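Local coordinates for protein serpin-ZX (Arabidopsis thaliana, PDB 3LE2) that inhibits proteases, among them metacaspase-9 and the cell-death protease RD21, by offering a reactive centre loop whose cleavage traps the enzyme in a covalent complex, at residues N292-K295 with G296-L299; A38-N41 with V42-I46; M3-R6 with E7-L11. All coordinates share one frame; numbering follows the deposited sequence.

Contact 1 (N292-K295 with G296-L299); sequences NVLK and GLGL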
ATOM      1  N   ASN A 292       4.220   8.606  13.768  1.00 42.83           N
ATOM      2  CA  ASN A 292       3.251   9.605  14.204  1.00 36.45           C
ATOM      3  C   ASN A 292       1.789   9.340  13.825  1.00 42.86           C
ATOM      4  O   ASN A 292       0.912   9.477  14.674  1.00 42.92           O
ATOM      5  CB  ASN A 292       3.675  11.013  13.775  1.00 52.09           C
ATOM      6  CG  ASN A 292       4.766  11.610  14.681  1.00 60.80           C
ATOM      7  OD1 ASN A 292       5.147  11.030  15.711  1.00 46.46           O
ATOM      8  ND2 ASN A 292       5.268  12.779  14.293  1.00 55.73           N
ATOM      9  N   VAL A 293       1.501   8.968  12.577  1.00 40.50           N
ATOM     10  CA  VAL A 293       0.099   8.727  12.235  1.00 40.04           C
ATOM     11  C   VAL A 293      -0.444   7.558  13.030  1.00 31.93           C
ATOM     12  O   VAL A 293      -1.614   7.560  13.392  1.00 35.23           O
ATOM     13  CB  VAL A 293      -0.186   8.448  10.735  1.00 41.29           C
ATOM     14  CG1 VAL A 293       0.277   9.592   9.875  1.00 50.91           C
ATOM     15  CG2 VAL A 293       0.424   7.137  10.305  1.00 36.37           C
ATOM     16  N   LEU A 294       0.400   6.561  13.289  1.00 31.86           N
ATOM     17  CA  LEU A 294      -0.036   5.401  14.051  1.00 30.09           C
ATOM     18  C   LEU A 294      -0.380   5.794  15.485  1.00 41.69           C
ATOM     19  O   LEU A 294      -1.422   5.392  15.995  1.00 39.48           O
ATOM     20  CB  LEU A 294       0.999   4.289  14.022  1.00 27.88           C
ATOM     21  CG  LEU A 294       1.069   3.496  12.719  1.00 30.96           C
ATOM     22  CD1 LEU A 294       2.324   2.646  12.733  1.00 32.67           C
ATOM     23  CD2 LEU A 294      -0.174   2.632  12.510  1.00 28.11           C
ATOM     24  N   LYS A 295       0.485   6.581  16.126  1.00 39.34           N
ATOM     25  CA  LYS A 295       0.169   7.143  17.439  1.00 39.42           C
ATOM     26  C   LYS A 295      -1.175   7.865  17.393  1.00 39.01           C
ATOM     27  O   LYS A 295      -1.990   7.753  18.311  1.00 39.54           O
ATOM     28  CB  LYS A 295       1.281   8.086  17.911  1.00 38.82           C
ATOM     29  CG  LYS A 295       2.448   7.346  18.530  1.00 38.87           C
ATOM     30  CD  LYS A 295       3.741   8.115  18.437  1.00 44.13           C
ATOM     31  CE  LYS A 295       3.714   9.365  19.262  1.00 43.35           C
ATOM     32  NZ  LYS A 295       5.080   9.961  19.277  1.00 60.19           N
ATOM     33  N   GLY A 296      -1.401   8.588  16.303  1.00 34.63           N
ATOM     34  CA  GLY A 296      -2.664   9.266  16.076  1.00 39.31           C
ATOM     35  C   GLY A 296      -3.870   8.347  16.102  1.00 38.33           C
ATOM     36  O   GLY A 296      -4.916   8.724  16.618  1.00 46.60           O
ATOM     37  N   LEU A 297      -3.736   7.148  15.537  1.00 37.18           N
ATOM     38  CA  LEU A 297      -4.816   6.152  15.566  1.00 38.98           C
ATOM     39  C   LEU A 297      -4.857   5.409  16.890  1.00 43.40           C
ATOM     40  O   LEU A 297      -5.550   4.397  17.017  1.00 42.60           O
ATOM     41  CB  LEU A 297      -4.651   5.131  14.438  1.00 37.62           C
ATOM     42  CG  LEU A 297      -4.779   5.695  13.027  1.00 46.34           C
ATOM     43  CD1 LEU A 297      -3.944   4.894  12.050  1.00 40.32           C
ATOM     44  CD2 LEU A 297      -6.241   5.718  12.626  1.00 46.20           C
ATOM     45  N   GLY A 298      -4.087   5.888  17.863  1.00 39.13           N
ATOM     46  CA  GLY A 298      -4.078   5.295  19.186  1.00 41.14           C
ATOM     47  C   GLY A 298      -3.110   4.145  19.402  1.00 43.48           C
ATOM     48  O   GLY A 298      -3.089   3.558  20.486  1.00 36.43           O
ATOM     49  N   LEU A 299      -2.310   3.814  18.388  1.00 46.29           N
ATOM     50  CA  LEU A 299      -1.296   2.771  18.545  1.00 38.43           C
ATOM     51  C   LEU A 299      -0.045   3.420  19.094  1.00 37.25           C
ATOM     52  O   LEU A 299       0.933   3.615  18.378  1.00 33.22           O
ATOM     53  CB  LEU A 299      -1.011   2.035  17.228  1.00 40.10           C
ATOM     54  CG  LEU A 299      -0.200   0.738  17.372  1.00 43.81           C
ATOM     55  CD1 LEU A 299      -0.783  -0.152  18.459  1.00 40.05           C
ATOM     56  CD2 LEU A 299      -0.109  -0.022  16.062  1.00 37.81           C
TER
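Leu294 and Leu299 meet across the end of helix 291-296, where the chain leaves the helix through a Schellman motif. Its signature is a pair of backbone bonds: the amide N of Leu299 donates to Leu294 O at 3.0 Å, and inside that longer loop Gly298 N donates to Lys295 O at 2.8 Å. The inner bond is short but poorly aimed at the acceptor, since Gly298 N sits above the carbonyl plane, 63° out of it. The last regular turn precedes them, Gly296 N bonding to Asn292 O and Leu297 N to Val293 O. Leu297 N also makes a weak i to i+3 bond to Leu294 O.

Gly298 has a positive phi (88°), a region that glycine, having no CB, enters easily, as is usual for the C-prime residue of a Schellman motif. Gly296 still has helical backbone angles.

Leu294 and Leu299 are buried, as is Val293; Leu297 is partly exposed. The CB atoms of Leu294 and Leu299 lie 4.4 Å apart, a loose apolar contact, and Leu299 CB also lies near Leu294 O, at 3.6 Å. Leu294 CD2 and Leu297 CD1 are likewise 4.4 Å apart. Leu297 has its CG anti to the carbonyl carbon (chi1 -65°), which lays the branch alongside Val293 O and onto Leu19 and His22 of helix 5-25. Leu299 has CG anti to the backbone N instead, and its branch rests on Gln58, Ile59 and Phe62 of helix 54-63, while Leu294 shares Phe62 with it. The long Lys295 suits the exposed side: its chain is bent at chi3, and its side chain touches Thr300 and Phe303. The turn closes on the lysine's own backbone, with Leu299 O 3.7 Å from Lys295 CA.

Contact 2 (A38-N41 with V42-I46); sequences ASIN and VVLSI
Ser45 folds its hydroxyl back onto the preceding turn of helix 37-49: OG, anti to its own carbonyl carbon (chi1 -59°), donates to Asn41 O at 2.8 Å. The same oxygen also takes the amide N of Ser45 at 2.9 Å, and the two donors reach it from opposite faces of its plane. A serine therefore suits this buried place, its polar end being satisfied within the helix while its small side chain fits against Leu63 and Tyr120.

Ile40 and Leu44, one turn apart, lie side by side and point the same way, with Ile40 CG2 4.1 Å from Leu44 CD1. Asn41 comes in at a slant, its OD1 4.0 Å from that same methyl. Val42 and Val43 both hold CG1 anti to the backbone N, which leaves CG2 over the preceding turn: Val42 CG2 lies 3.2 Å from Ala38 O, and Val43 CG2 3.4 Å from Ser39 O. The beta-branched chains keep their methyls close to the helix, Val42 meeting Ser75 and Val79 and Val43 meeting Phe169. Ser39 instead bonds through its hydroxyl to Ser36. Serine-to-carbonyl bonding commonly satisfies buried hydroxyls in alpha-helices; this one, in the serpin fold, packs between strand 167-176 and helices 54-63 and 68-83.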
ATOM      1  N   ALA A  38      -0.195  -3.442   3.843  1.00 23.60           N
ATOM      2  CA  ALA A  38       0.363  -4.761   4.080  1.00 22.18           C
ATOM      3  C   ALA A  38       1.762  -4.682   4.665  1.00 29.62           C
ATOM      4  O   ALA A  38       2.057  -5.348   5.655  1.00 33.82           O
ATOM      5  CB  ALA A  38       0.379  -5.563   2.795  1.00 31.32           C
ATOM      6  N   SER A  39       2.623  -3.865   4.055  1.00 30.41           N
ATOM      7  CA  SER A  39       3.990  -3.681   4.546  1.00 32.04           C
ATOM      8  C   SER A  39       4.017  -3.040   5.926  1.00 29.62           C
ATOM      9  O   SER A  39       4.854  -3.381   6.768  1.00 30.67           O
ATOM     10  CB  SER A  39       4.801  -2.804   3.588  1.00 34.41           C
ATOM     11  OG  SER A  39       4.646  -3.259   2.263  1.00 44.45           O
ATOM     12  N   ILE A  40       3.134  -2.080   6.151  1.00 24.84           N
ATOM     13  CA  ILE A  40       3.083  -1.451   7.460  1.00 30.14           C
ATOM     14  C   ILE A  40       2.729  -2.514   8.493  1.00 30.41           C
ATOM     15  O   ILE A  40       3.333  -2.585   9.567  1.00 33.52           O
ATOM     16  CB  ILE A  40       2.012  -0.346   7.526  1.00 37.96           C
ATOM     17  CG1 ILE A  40       2.306   0.764   6.515  1.00 30.36           C
ATOM     18  CG2 ILE A  40       1.941   0.229   8.945  1.00 22.73           C
ATOM     19  CD1 ILE A  40       3.522   1.550   6.865  1.00 25.87           C
ATOM     20  N   ASN A  41       1.733  -3.329   8.160  1.00 27.82           N
ATOM     21  CA  ASN A  41       1.228  -4.347   9.083  1.00 30.00           C
ATOM     22  C   ASN A  41       2.236  -5.464   9.308  1.00 30.54           C
ATOM     23  O   ASN A  41       2.253  -6.081  10.377  1.00 30.15           O
ATOM     24  CB  ASN A  41      -0.129  -4.897   8.615  1.00 27.58           C
ATOM     25  CG  ASN A  41      -1.252  -3.880   8.788  1.00 34.71           C
ATOM     26  OD1 ASN A  41      -1.057  -2.831   9.406  1.00 37.64           O
ATOM     27  ND2 ASN A  41      -2.424  -4.185   8.256  1.00 32.51           N
ATOM     28  N   VAL A  42       3.083  -5.700   8.303  1.00 30.19           N
ATOM     29  CA  VAL A  42       4.235  -6.599   8.447  1.00 33.63           C
ATOM     30  C   VAL A  42       5.231  -6.087   9.502  1.00 35.04           C
ATOM     31  O   VAL A  42       5.742  -6.858  10.309  1.00 34.45           O
ATOM     32  CB  VAL A  42       4.979  -6.786   7.121  1.00 33.66           C
ATOM     33  CG1 VAL A  42       6.393  -7.308   7.377  1.00 38.80           C
ATOM     34  CG2 VAL A  42       4.211  -7.719   6.192  1.00 29.51           C
ATOM     35  N   VAL A  43       5.498  -4.784   9.496  1.00 33.42           N
ATOM     36  CA  VAL A  43       6.344  -4.192  10.531  1.00 37.07           C
ATOM     37  C   VAL A  43       5.719  -4.307  11.929  1.00 35.64           C
ATOM     38  O   VAL A  43       6.390  -4.707  12.891  1.00 28.96           O
ATOM     39  CB  VAL A  43       6.663  -2.710  10.240  1.00 30.59           C
ATOM     40  CG1 VAL A  43       7.514  -2.138  11.354  1.00 24.06           C
ATOM     41  CG2 VAL A  43       7.384  -2.577   8.915  1.00 33.29           C
ATOM     42  N   LEU A  44       4.440  -3.947  12.036  1.00 34.02           N
ATOM     43  CA  LEU A  44       3.726  -4.014  13.310  1.00 33.66           C
ATOM     44  C   LEU A  44       3.677  -5.446  13.859  1.00 30.83           C
ATOM     45  O   LEU A  44       3.776  -5.649  15.069  1.00 32.47           O
ATOM     46  CB  LEU A  44       2.327  -3.406  13.197  1.00 28.94           C
ATOM     47  CG  LEU A  44       2.307  -1.904  12.893  1.00 33.08           C
ATOM     48  CD1 LEU A  44       0.894  -1.416  12.599  1.00 26.05           C
ATOM     49  CD2 LEU A  44       2.920  -1.093  14.041  1.00 29.32           C
ATOM     50  N   SER A  45       3.557  -6.431  12.967  1.00 35.00           N
ATOM     51  CA  SER A  45       3.648  -7.845  13.360  1.00 35.20           C
ATOM     52  C   SER A  45       5.036  -8.194  13.930  1.00 42.91           C
ATOM     53  O   SER A  45       5.147  -8.906  14.927  1.00 38.39           O
ATOM     54  CB  SER A  45       3.331  -8.761  12.179  1.00 29.61           C
ATOM     55  OG  SER A  45       2.027  -8.525  11.674  1.00 36.38           O
ATOM     56  N   ILE A  46       6.087  -7.695  13.288  1.00 36.89           N
ATOM     57  CA  ILE A  46       7.443  -7.843  13.801  1.00 34.26           C
ATOM     58  C   ILE A  46       7.603  -7.217  15.194  1.00 35.31           C
ATOM     59  O   ILE A  46       8.223  -7.790  16.080  1.00 37.21           O
ATOM     60  CB  ILE A  46       8.461  -7.243  12.818  1.00 35.15           C
ATOM     61  CG1 ILE A  46       8.485  -8.083  11.537  1.00 39.89           C
ATOM     62  CG2 ILE A  46       9.839  -7.203  13.443  1.00 33.88           C
ATOM     63  CD1 ILE A  46       9.300  -7.485  10.423  1.00 37.55           C
TER

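Contact 3 (M3-R6 with E7-L11); sequences MDVR and ESISL
Glu7 has an unusual first torsion (chi1 34°) and runs extended beyond CG, which carries its carboxylate back along the chain to Asp4. There OE2 receives the amide N of Asp4 at 3.0 Å in a nearly straight bond (172° at the hydrogen), using its anti lone pair. Asp4 has CG anti to its backbone N (chi1 -163°), and its OD2 accepts from Arg6 N at 3.0 Å, the donor coming from above the carboxylate plane. Each acid thus takes up a backbone N-H at the helix start, and both negative groups are probably favoured by the positive end of the helix dipole. The carboxylates stay apart, with Asp4 OD2 5.8 Å from Glu7 OE2.

Met3 lies over the aliphatic part of Glu7, the two chains crossing at a slant, though Met3 CG comes so close to Glu7 CG that the local detail is doubtful. Beyond it, the sulfur SD comes within 3.9 Å of Leu11 CD1, the chains here being about perpendicular. A flexible thioether can adapt to such a surface, though crystal packing may also influence its position here.

The backbone takes over from the side chains at Ser8, whose N donates to Asp4 O, and Ile9 N follows with Val5 O. A water joins Met3 O to Ser8 OG, donating to both, and Ser8 OG is also bonded to Lys64 O. Val5 CG2 and Ile9 CD1 stand 4.2 Å apart, and both side chains touch Phe74 of helix 68-83; Ile9 is buried, Val5 exposed. Arg6 reaches Ile378 O through NH1, and Ser10 bonds to Asp264. Asp4 as N-cap and Glu7 form a capping box in which Glu7 takes the N-H of Asp4, while the Asp4 carboxylate takes that of Arg6; it opens helix 5-25 of the serpin.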
ATOM      1  N   MET A   3     -10.930 -16.348  15.175  1.00 74.40           N
ATOM      2  CA  MET A   3     -11.569 -15.659  14.054  1.00 64.20           C
ATOM      3  C   MET A   3     -11.015 -16.043  12.676  1.00 56.54           C
ATOM      4  O   MET A   3      -9.847 -16.409  12.541  1.00 55.79           O
ATOM      5  CB  MET A   3     -11.451 -14.150  14.270  1.00 58.20           C
ATOM      6  CG  MET A   3     -12.074 -13.302  13.198  1.00 57.32           C
ATOM      7  SD  MET A   3     -11.942 -11.551  13.595  1.00 74.20           S
ATOM      8  CE  MET A   3     -12.915 -11.482  15.092  1.00 62.74           C
ATOM      9  N   ASP A   4     -11.862 -15.946  11.655  1.00 49.15           N
ATOM     10  CA  ASP A   4     -11.490 -16.364  10.308  1.00 53.32           C
ATOM     11  C   ASP A   4     -10.566 -15.356   9.640  1.00 48.28           C
ATOM     12  O   ASP A   4     -10.755 -14.146   9.763  1.00 47.95           O
ATOM     13  CB  ASP A   4     -12.734 -16.561   9.435  1.00 45.52           C
ATOM     14  CG  ASP A   4     -12.442 -17.377   8.181  1.00 49.49           C
ATOM     15  OD1 ASP A   4     -12.378 -18.619   8.283  1.00 60.39           O
ATOM     16  OD2 ASP A   4     -12.275 -16.783   7.097  1.00 47.20           O
ATOM     17  N   VAL A   5      -9.581 -15.863   8.913  1.00 46.93           N
ATOM     18  CA  VAL A   5      -8.637 -14.998   8.218  1.00 48.63           C
ATOM     19  C   VAL A   5      -9.362 -14.009   7.286  1.00 46.61           C
ATOM     20  O   VAL A   5      -8.959 -12.851   7.161  1.00 36.77           O
ATOM     21  CB  VAL A   5      -7.577 -15.819   7.459  1.00 43.20           C
ATOM     22  CG1 VAL A   5      -8.184 -16.469   6.228  1.00 43.64           C
ATOM     23  CG2 VAL A   5      -6.380 -14.954   7.100  1.00 41.60           C
ATOM     24  N   ARG A   6     -10.450 -14.451   6.666  1.00 42.65           N
ATOM     25  CA  ARG A   6     -11.225 -13.565   5.810  1.00 41.79           C
ATOM     26  C   ARG A   6     -11.724 -12.344   6.567  1.00 42.47           C
ATOM     27  O   ARG A   6     -11.702 -11.240   6.035  1.00 39.57           O
ATOM     28  CB  ARG A   6     -12.419 -14.291   5.205  1.00 45.76           C
ATOM     29  CG  ARG A   6     -12.056 -15.433   4.283  1.00 57.67           C
ATOM     30  CD  ARG A   6     -11.592 -14.935   2.931  1.00 64.79           C
ATOM     31  NE  ARG A   6     -11.593 -15.999   1.925  1.00 65.25           N
ATOM     32  CZ  ARG A   6     -11.194 -15.835   0.667  1.00 70.12           C
ATOM     33  NH1 ARG A   6     -10.752 -14.645   0.257  1.00 54.00           N
ATOM     34  NH2 ARG A   6     -11.230 -16.861  -0.181  1.00 48.81           N
ATOM     35  N   GLU A   7     -12.203 -12.539   7.793  1.00 41.37           N
ATOM     36  CA  GLU A   7     -12.739 -11.412   8.547  1.00 42.67           C
ATOM     37  C   GLU A   7     -11.618 -10.545   9.090  1.00 35.72           C
ATOM     38  O   GLU A   7     -11.756  -9.321   9.134  1.00 36.84           O
ATOM     39  CB  GLU A   7     -13.763 -11.815   9.639  1.00 45.57           C
ATOM     40  CG  GLU A   7     -13.530 -13.147  10.339  1.00 61.34           C
ATOM     41  CD  GLU A   7     -14.719 -13.600  11.218  1.00 67.95           C
ATOM     42  OE1 GLU A   7     -15.807 -12.979  11.165  1.00 49.63           O
ATOM     43  OE2 GLU A   7     -14.563 -14.593  11.967  1.00 67.62           O
ATOM     44  N   SER A   8     -10.508 -11.178   9.472  1.00 36.26           N
ATOM     45  CA  SER A   8      -9.292 -10.453   9.867  1.00 40.76           C
ATOM     46  C   SER A   8      -8.871  -9.481   8.772  1.00 27.24           C
ATOM     47  O   SER A   8      -8.693  -8.289   9.016  1.00 30.34           O
ATOM     48  CB  SER A   8      -8.145 -11.427  10.162  1.00 40.47           C
ATOM     49  OG  SER A   8      -8.220 -11.942  11.483  1.00 38.23           O
ATOM     50  N   ILE A   9      -8.730 -10.005   7.559  1.00 31.64           N
ATOM     51  CA  ILE A   9      -8.348  -9.209   6.401  1.00 34.33           C
ATOM     52  C   ILE A   9      -9.357  -8.109   6.136  1.00 30.39           C
ATOM     53  O   ILE A   9      -8.990  -6.980   5.810  1.00 36.40           O
ATOM     54  CB  ILE A   9      -8.235 -10.077   5.142  1.00 35.07           C
ATOM     55  CG1 ILE A   9      -7.096 -11.082   5.296  1.00 27.71           C
ATOM     56  CG2 ILE A   9      -8.033  -9.212   3.898  1.00 31.04           C
ATOM     57  CD1 ILE A   9      -6.951 -12.004   4.109  1.00 30.01           C
ATOM     58  N   SER A  10     -10.633  -8.437   6.276  1.00 30.24           N
ATOM     59  CA  SER A  10     -11.684  -7.457   6.049  1.00 33.22           C
ATOM     60  C   SER A  10     -11.632  -6.345   7.102  1.00 33.01           C
ATOM     61  O   SER A  10     -11.761  -5.166   6.776  1.00 31.91           O
ATOM     62  CB  SER A  10     -13.061  -8.125   6.020  1.00 34.11           C
ATOM     63  OG  SER A  10     -14.054  -7.227   5.544  1.00 39.91           O
ATOM     64  N   LEU A  11     -11.441  -6.712   8.365  1.00 31.07           N
ATOM     65  CA  LEU A  11     -11.257  -5.700   9.402  1.00 35.65           C
ATOM     66  C   LEU A  11      -9.991  -4.858   9.175  1.00 28.52           C
ATOM     67  O   LEU A  11     -10.039  -3.635   9.275  1.00 32.55           O
ATOM     68  CB  LEU A  11     -11.237  -6.346  10.788  1.00 33.99           C
ATOM     69  CG  LEU A  11     -12.543  -7.057  11.164  1.00 38.80           C
ATOM     70  CD1 LEU A  11     -12.365  -7.887  12.414  1.00 43.78           C
ATOM     71  CD2 LEU A  11     -13.674  -6.057  11.343  1.00 35.05           C
TER
HETATM   72  O   HOH W   1      -7.857 -14.829  11.860  1.00 46.14           O

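In the fold
From the N terminus, contact 3 starts helix 5-25, contact 2 continues along helix 37-49, and contact 1 ends helix 291-296 far later in the chain. Each is a single local turn or helical run, so none closes a long loop, and they follow in series without nesting or crossing. Only contacts 1 and 2 touch: Leu44 CD2 lies 3.8 Å from Leu299 CD2 and 4.0 Å from Leu294 CD1, which joins the late helix to helix 37-49. Contact 3 lies about 8 Å from contact 2 at the nearest atoms. Farther along, helix 5-25 nevertheless meets contact 1 through Leu19, and helix 54-63 packs on both contacts 1 and 2.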